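Local coordinates for UPF0434 family protein (Haloferax volcanii, PDB 6F5Z) that probably activates methyltransferases as the archaeal Trm112 partner, and is seen here in complex with a putative methyltransferase, at residues C[16-21]-C[33-38]; C[2-7]-C[26-31]; C[40-45]-C[54-59]. All blocks are in the same frame, centred on the assembly; numbering follows the deposited sequence.

Contact 1 of 3, residues C[16-21]-C[33-38]; sequences SELELE and GRLIGT
Glu17 and Thr38 close one end of this strand pair through a single oxygen. Glu17 O accepts two bonds from Thr38, one from the backbone N, arriving nearly head-on, and a shorter one from OG1 (2.7 Å), tilted out of the carbonyl plane. The hydroxyl sits between the backbone N and the carbonyl carbon (chi1 59°), so that it and the backbone N both reach the one oxygen. Beyond this point the backbones pair regularly: Glu19 with Ile36 and Glu21 with Arg34 are hydrogen-bonded pairs, alternating with the non-hydrogen-bonded pairs Leu18 with Gly37 and Leu20 with Leu35. They form an antiparallel ladder at the edge of the four-stranded sheet of the Trm112-like domain, a family grouped with the zinc beta-ribbons. The alternation sorts the side chains by face. On one, Leu35 lies against two leucines of the facing strand: it crosses Leu18 at about a right angle, Leu35 CD2 standing 4.0 Å from Leu18 CB, and the same methyl meets Leu20 CD1 at 4.1 Å. Tyr44 and Ile46 of strand 43-47 extend this apolar surface. The other face is charged at its far end. Glu21 OE1 takes Arg34 NH1 at 3.2 Å on its anti lone pair, and the oxygen lies at the edge of the guanidinium, close to its plane, although the carboxylate itself is turned 72° from that plane. A bend at chi3 (52°) swings the arginine back toward its partner, while NH2 is left to a second salt bridge with Asp23. Ile36 slips its CD1 beside the same carboxylate, 3.4 Å from Glu21 OE2. At the backbone, Gly33 CA makes a CA-H...O contact of 3.1 Å with Glu21 O, and a beta carbon would collide with that oxygen.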
# COMPACT_ATOMS: atom_id res chain seq x y z
N SER C 16 7.81 22.55 21.12
CA SER C 16 8.60 22.49 22.33
C SER C 16 7.91 21.64 23.40
O SER C 16 6.74 21.25 23.27
CB SER C 16 8.87 23.91 22.85
OG SER C 16 7.64 24.59 23.01
N GLU C 17 8.65 21.35 24.46
CA GLU C 17 8.17 20.53 25.55
C GLU C 17 7.01 21.20 26.30
O GLU C 17 7.00 22.43 26.44
CB GLU C 17 9.36 20.29 26.53
CG GLU C 17 9.15 19.19 27.56
CD GLU C 17 9.08 17.75 27.07
OE1 GLU C 17 8.60 16.89 27.84
OE2 GLU C 17 9.52 17.47 25.93
N LEU C 18 6.07 20.37 26.80
CA LEU C 18 4.97 20.81 27.64
C LEU C 18 5.24 20.34 29.06
O LEU C 18 5.72 19.23 29.29
CB LEU C 18 3.62 20.19 27.20
CG LEU C 18 3.19 20.62 25.80
CD1 LEU C 18 2.20 19.57 25.22
CD2 LEU C 18 2.54 22.02 25.80
N GLU C 19 4.84 21.16 30.02
CA GLU C 19 4.88 20.82 31.44
C GLU C 19 3.46 20.38 31.79
O GLU C 19 2.51 21.10 31.50
CB GLU C 19 5.26 22.09 32.25
CG GLU C 19 5.20 21.95 33.76
CD GLU C 19 4.98 23.25 34.53
OE1 GLU C 19 4.39 23.18 35.64
OE2 GLU C 19 5.39 24.32 34.04
N LEU C 20 3.33 19.26 32.48
CA LEU C 20 2.03 18.79 32.95
C LEU C 20 1.78 19.24 34.38
O LEU C 20 2.63 19.01 35.26
CB LEU C 20 1.97 17.24 32.87
CG LEU C 20 0.74 16.56 33.49
CD1 LEU C 20 -0.54 16.91 32.70
CD2 LEU C 20 0.93 15.08 33.55
N GLU C 21 0.59 19.81 34.61
CA GLU C 21 0.05 20.13 35.93
C GLU C 21 -1.21 19.27 36.08
O GLU C 21 -2.08 19.26 35.19
CB GLU C 21 -0.33 21.60 36.07
CG GLU C 21 0.86 22.54 36.07
CD GLU C 21 0.50 23.96 36.44
OE1 GLU C 21 -0.71 24.29 36.49
OE2 GLU C 21 1.44 24.78 36.61
N GLY C 33 -6.46 19.05 34.48
CA GLY C 33 -5.11 19.58 34.56
C GLY C 33 -4.83 20.43 33.35
O GLY C 33 -5.76 20.94 32.72
N ARG C 34 -3.55 20.62 33.07
CA ARG C 34 -3.19 21.42 31.92
C ARG C 34 -1.79 21.07 31.48
O ARG C 34 -0.98 20.58 32.26
CB ARG C 34 -3.33 22.93 32.21
CG ARG C 34 -2.42 23.41 33.33
CD ARG C 34 -2.95 24.66 34.06
NE ARG C 34 -4.32 24.43 34.50
CZ ARG C 34 -4.65 23.73 35.59
NH1 ARG C 34 -3.72 23.29 36.42
NH2 ARG C 34 -5.92 23.48 35.85
N LEU C 35 -1.51 21.35 30.21
CA LEU C 35 -0.21 21.18 29.59
C LEU C 35 0.27 22.58 29.26
O LEU C 35 -0.46 23.32 28.59
CB LEU C 35 -0.37 20.33 28.30
CG LEU C 35 -0.58 18.85 28.62
CD1 LEU C 35 -1.21 18.11 27.41
CD2 LEU C 35 0.73 18.17 29.02
N ILE C 36 1.42 22.98 29.78
CA ILE C 36 1.90 24.35 29.61
C ILE C 36 3.14 24.40 28.76
O ILE C 36 4.10 23.69 29.04
CB ILE C 36 2.14 24.99 31.00
CG1 ILE C 36 0.87 24.95 31.88
CG2 ILE C 36 2.63 26.45 30.83
CD1 ILE C 36 1.07 25.36 33.33
N GLY C 37 3.10 25.22 27.71
CA GLY C 37 4.25 25.39 26.85
C GLY C 37 5.44 25.96 27.61
O GLY C 37 5.34 27.06 28.16
N THR C 38 6.55 25.22 27.66
CA THR C 38 7.78 25.64 28.38
C THR C 38 8.46 26.85 27.72
O THR C 38 9.34 27.47 28.35
CB THR C 38 8.77 24.48 28.50
OG1 THR C 38 9.09 24.03 27.19
CG2 THR C 38 8.23 23.30 29.39

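Contact 2 of 3, residues C[2-7]-C[26-31]; sequences KESLMD and DGDEII
Asp28 turns its carboxylate onto the first residues of the 3-10 turn at 3-5, and both oxygens are used. OD2 is gripped twice: Ser4 OG comes in at 2.7 Å on the syn lone pair, and Lys2 NZ at 2.8 Å on the anti one, a salt bridge. The lysine gets there by folding over, its chain bent at chi3 and again at chi4 (-85°), with its methylenes passing close by OD2 on the way. OD1 accepts from Ser4 N at 3.0 Å, met on the syn side but 24° out of the carboxylate plane. Beneath this, Glu3 N bonds to the backbone oxygen Asp28 O at 2.7 Å. With so many donors around it, the aspartate is likely to be held firmly in its charged form. Packing continues inward as an apolar patch, where Met6, extended beyond CG, lays CE 3.8 Å from Ile30 CG1, and Glu3 CB touches the same atom; Leu20, Val22 and Ile46 of the sheet lie around these side chains. Contacts are fewer at the two glutamate carboxylates, which turn to partners outside the pair. Glu29 sets out away from residues 2-7, but its bend at chi2 brings the carboxylate back beside Lys2, where OE2 bonds to Met1 N; Glu3 sends its own to Arg25. On the outer flank, Lys2, Leu5 and Glu29 pack on the partner methyltransferase chain, and Asp7 forms a salt bridge with Arg64 of that chain. The whole is a beta-hairpin with a two-residue loop, strands 24-26 and 29-31 joined by a type II' turn with Gly27 at its second position, docked on the N-terminal 3-10 turn.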
# COMPACT_ATOMS: atom_id res chain seq x y z
N LYS C 2 -4.12 9.07 29.46
CA LYS C 2 -3.05 8.48 30.27
C LYS C 2 -1.82 9.35 30.27
O LYS C 2 -1.36 9.77 29.20
CB LYS C 2 -2.67 7.11 29.68
CG LYS C 2 -3.61 5.99 30.03
CD LYS C 2 -3.14 4.72 29.25
CE LYS C 2 -3.40 3.43 29.97
NZ LYS C 2 -2.33 3.11 30.95
N GLU C 3 -1.21 9.57 31.44
CA GLU C 3 0.03 10.35 31.52
C GLU C 3 1.15 9.69 30.70
O GLU C 3 1.96 10.38 30.07
CB GLU C 3 0.42 10.54 33.00
CG GLU C 3 1.69 11.35 33.17
CD GLU C 3 2.09 11.57 34.61
OE1 GLU C 3 1.34 11.14 35.52
OE2 GLU C 3 3.12 12.23 34.84
N SER C 4 1.17 8.34 30.66
CA SER C 4 2.14 7.60 29.85
C SER C 4 2.02 7.88 28.33
O SER C 4 2.99 7.65 27.60
CB SER C 4 2.05 6.09 30.10
OG SER C 4 0.77 5.65 29.70
N LEU C 5 0.86 8.35 27.83
CA LEU C 5 0.68 8.68 26.41
C LEU C 5 1.15 10.09 26.11
O LEU C 5 1.33 10.45 24.96
CB LEU C 5 -0.80 8.55 25.99
CG LEU C 5 -1.29 7.17 25.51
CD1 LEU C 5 -0.90 6.05 26.45
CD2 LEU C 5 -2.79 7.18 25.35
N MET C 6 1.36 10.92 27.16
CA MET C 6 1.74 12.31 26.94
C MET C 6 3.19 12.53 26.62
O MET C 6 3.57 13.65 26.27
CB MET C 6 1.36 13.14 28.17
CG MET C 6 -0.11 13.07 28.44
SD MET C 6 -0.49 14.06 29.91
CE MET C 6 -2.21 13.82 29.98
N ASP C 7 4.01 11.46 26.68
CA ASP C 7 5.44 11.55 26.42
C ASP C 7 5.75 12.06 25.03
O ASP C 7 6.82 12.65 24.85
CB ASP C 7 6.15 10.23 26.73
CG ASP C 7 5.78 9.04 25.85
OD1 ASP C 7 4.68 9.05 25.28
OD2 ASP C 7 6.61 8.11 25.72
N ASP C 26 -6.72 9.45 38.04
CA ASP C 26 -7.16 8.11 38.47
C ASP C 26 -6.10 7.17 37.97
O ASP C 26 -6.18 6.68 36.83
CB ASP C 26 -8.54 7.78 37.89
CG ASP C 26 -9.10 6.42 38.29
OD1 ASP C 26 -8.39 5.67 39.01
OD2 ASP C 26 -10.21 6.07 37.83
N GLY C 27 -5.04 6.97 38.78
CA GLY C 27 -3.92 6.16 38.34
C GLY C 27 -3.21 6.89 37.22
O GLY C 27 -2.91 8.07 37.36
N ASP C 28 -2.99 6.20 36.10
CA ASP C 28 -2.32 6.82 34.95
C ASP C 28 -3.21 7.84 34.27
O ASP C 28 -2.71 8.72 33.58
CB ASP C 28 -1.94 5.73 33.93
CG ASP C 28 -0.91 6.07 32.86
OD1 ASP C 28 -0.17 7.08 33.02
OD2 ASP C 28 -0.75 5.25 31.93
N GLU C 29 -4.53 7.72 34.45
CA GLU C 29 -5.47 8.62 33.79
C GLU C 29 -5.46 10.05 34.35
O GLU C 29 -5.79 10.24 35.51
CB GLU C 29 -6.90 8.02 33.86
CG GLU C 29 -7.94 8.83 33.09
CD GLU C 29 -7.75 8.91 31.59
OE1 GLU C 29 -6.95 8.12 31.03
OE2 GLU C 29 -8.45 9.74 30.96
N ILE C 30 -5.10 11.05 33.53
CA ILE C 30 -5.20 12.45 33.93
C ILE C 30 -6.58 12.95 33.50
O ILE C 30 -6.89 12.94 32.30
CB ILE C 30 -4.09 13.30 33.28
CG1 ILE C 30 -2.68 12.72 33.58
CG2 ILE C 30 -4.19 14.75 33.77
CD1 ILE C 30 -2.40 12.45 35.09
N ILE C 31 -7.38 13.41 34.47
CA ILE C 31 -8.77 13.82 34.21
C ILE C 31 -8.87 15.33 34.12
O ILE C 31 -9.52 15.83 33.20
CB ILE C 31 -9.72 13.25 35.30
CG1 ILE C 31 -9.57 11.71 35.42
CG2 ILE C 31 -11.17 13.68 35.05
CD1 ILE C 31 -10.09 11.11 36.68

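Contact 3 of 3, residues C[40-45]-C[54-59]; sequences TGEVYP and LPPDMR
Val43 O is approached by two donors at once: a water gives it a sound bond at 2.9 Å, and Arg59 NH2 a weak, bent one at 3.2 Å. The same water is weakly linked to Arg59 NH1, so it bridges the carbonyl and the guanidinium. What fixes the arginine more firmly is its own segment. NE points at Leu54 O (3.0 Å) along an almost straight bond, the oxygen lying practically in the guanidinium plane, and a bend at chi3 (-83°) folds the chain back to allow this. Leu54 O thereby serves two flat groups, since it also meets the edge of the Tyr44 ring in plane, 3.4 Å from CE1. Ring and guanidinium planes stand 61° apart, and NH2 approaches the ring obliquely, 3.4 Å from Tyr44 CD1; Pro45 CD lies over one face of the guanidinium. Replacing Arg59 by an alanine would probably leave Leu54 O without its NE-H donor, take the weak bond from Val43 O, and open a gap beside Tyr44 and Pro45. Farther along, Pro56 rests against both Glu42 and the tyrosine hydroxyl. Its CG touches Glu42 CD at 3.5 Å, the two side chains crossing at about a right angle, while its CD lies 3.8 Å from Tyr44 OH, whose hydrogen-bonding partner is Asp11. Glu42 starts from an ST turn, its N bonded to Thr40 OG1. The C-terminal 3-10 turn at 56-58 is thus folded back on strand 43-47, which runs between strands 33-37 and 50-51 in the antiparallel sheet; Leu13 covers Tyr44 and Glu42, and Leu54, Pro55 and Met58 pack on the partner methyltransferase chain.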
# COMPACT_ATOMS: atom_id res chain seq x y z
N THR C 40 6.48 28.92 24.97
CA THR C 40 5.45 29.90 24.62
C THR C 40 4.63 30.40 25.81
O THR C 40 3.95 31.42 25.68
CB THR C 40 4.43 29.27 23.62
OG1 THR C 40 3.73 28.22 24.31
CG2 THR C 40 5.10 28.73 22.37
N GLY C 41 4.58 29.60 26.87
CA GLY C 41 3.78 29.83 28.07
C GLY C 41 2.30 29.56 27.82
O GLY C 41 1.46 29.81 28.70
N GLU C 42 1.94 29.03 26.62
CA GLU C 42 0.53 28.78 26.32
C GLU C 42 0.00 27.62 27.20
O GLU C 42 0.73 26.67 27.50
CB GLU C 42 0.32 28.48 24.82
CG GLU C 42 0.61 29.69 23.93
CD GLU C 42 -0.24 30.94 24.07
OE1 GLU C 42 -1.33 30.89 24.68
OE2 GLU C 42 0.18 31.99 23.51
N VAL C 43 -1.24 27.75 27.66
CA VAL C 43 -1.88 26.78 28.55
C VAL C 43 -2.90 25.99 27.74
O VAL C 43 -3.84 26.58 27.22
CB VAL C 43 -2.52 27.48 29.78
CG1 VAL C 43 -3.23 26.44 30.67
CG2 VAL C 43 -1.47 28.26 30.58
N TYR C 44 -2.72 24.67 27.67
CA TYR C 44 -3.60 23.74 26.93
C TYR C 44 -4.34 22.93 27.99
O TYR C 44 -3.73 22.10 28.67
CB TYR C 44 -2.76 22.87 26.01
CG TYR C 44 -2.01 23.72 25.00
CD1 TYR C 44 -2.66 24.27 23.90
CD2 TYR C 44 -0.64 23.96 25.14
CE1 TYR C 44 -1.99 25.07 22.98
CE2 TYR C 44 0.06 24.73 24.20
CZ TYR C 44 -0.63 25.28 23.12
OH TYR C 44 -0.00 26.07 22.16
N PRO C 45 -5.64 23.19 28.20
CA PRO C 45 -6.34 22.51 29.31
C PRO C 45 -6.63 21.06 29.03
O PRO C 45 -6.88 20.70 27.88
CB PRO C 45 -7.63 23.31 29.46
CG PRO C 45 -7.92 23.78 28.04
CD PRO C 45 -6.54 24.09 27.45
N LEU C 54 -5.54 22.78 20.57
CA LEU C 54 -5.69 23.72 19.47
C LEU C 54 -4.77 24.89 19.77
O LEU C 54 -4.66 25.32 20.93
CB LEU C 54 -7.12 24.28 19.38
CG LEU C 54 -8.17 23.35 18.85
CD1 LEU C 54 -9.51 23.97 19.07
CD2 LEU C 54 -7.97 23.09 17.35
N PRO C 55 -4.24 25.54 18.71
CA PRO C 55 -3.48 26.78 18.91
C PRO C 55 -4.36 27.80 19.63
O PRO C 55 -5.58 27.78 19.47
CB PRO C 55 -3.21 27.26 17.48
CG PRO C 55 -3.26 26.06 16.68
CD PRO C 55 -4.32 25.19 17.28
N PRO C 56 -3.77 28.65 20.49
CA PRO C 56 -4.59 29.62 21.26
C PRO C 56 -5.55 30.49 20.45
O PRO C 56 -6.66 30.78 20.93
CB PRO C 56 -3.54 30.47 22.01
CG PRO C 56 -2.23 30.19 21.30
CD PRO C 56 -2.34 28.77 20.83
N ASP C 57 -5.18 30.87 19.20
CA ASP C 57 -6.04 31.69 18.33
C ASP C 57 -7.38 31.01 17.95
O ASP C 57 -8.33 31.71 17.57
CB ASP C 57 -5.28 32.12 17.06
CG ASP C 57 -4.18 33.14 17.29
OD1 ASP C 57 -4.22 33.84 18.33
OD2 ASP C 57 -3.28 33.26 16.43
N MET C 58 -7.46 29.67 18.08
CA MET C 58 -8.65 28.86 17.78
C MET C 58 -9.49 28.47 19.01
O MET C 58 -10.45 27.69 18.89
CB MET C 58 -8.23 27.59 17.03
CG MET C 58 -7.69 27.89 15.68
SD MET C 58 -7.22 26.36 14.87
CE MET C 58 -6.33 27.05 13.44
N ARG C 59 -9.13 29.01 20.20
CA ARG C 59 -9.84 28.74 21.46
C ARG C 59 -10.39 30.03 22.05
O ARG C 59 -9.74 31.06 21.94
CB ARG C 59 -8.91 28.05 22.47
CG ARG C 59 -8.56 26.62 22.09
CD ARG C 59 -7.85 25.89 23.21
NE ARG C 59 -6.42 26.18 23.24
CZ ARG C 59 -5.81 26.85 24.21
NH1 ARG C 59 -6.51 27.28 25.26
NH2 ARG C 59 -4.51 27.09 24.16
O HOH W 1 -6.02 27.94 28.51

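In the fold
Contact 1 is the central element, its centre about 13 Å from that of contact 2 and about 11 Å from that of contact 3. Strands 33-37 and 43-47 are neighbours in one sheet and so join it to contact 3, Leu35 O lying 2.8 Å from Tyr44 N. Toward contact 2 the link is packing by Leu20, on Met6 and Glu3: Leu20 CD1 lies 4.0 Å from Met6 SD. Contacts 2 and 3 do not touch; their centres are about 20 Å apart, on opposite sides of the chain's centre, yet both reach the methyltransferase chain, whereas neither segment of contact 1 does. Bound glycerol, probably from the crystallisation liquor, comes within about 4 Å of the side chains of Leu35 and Met6.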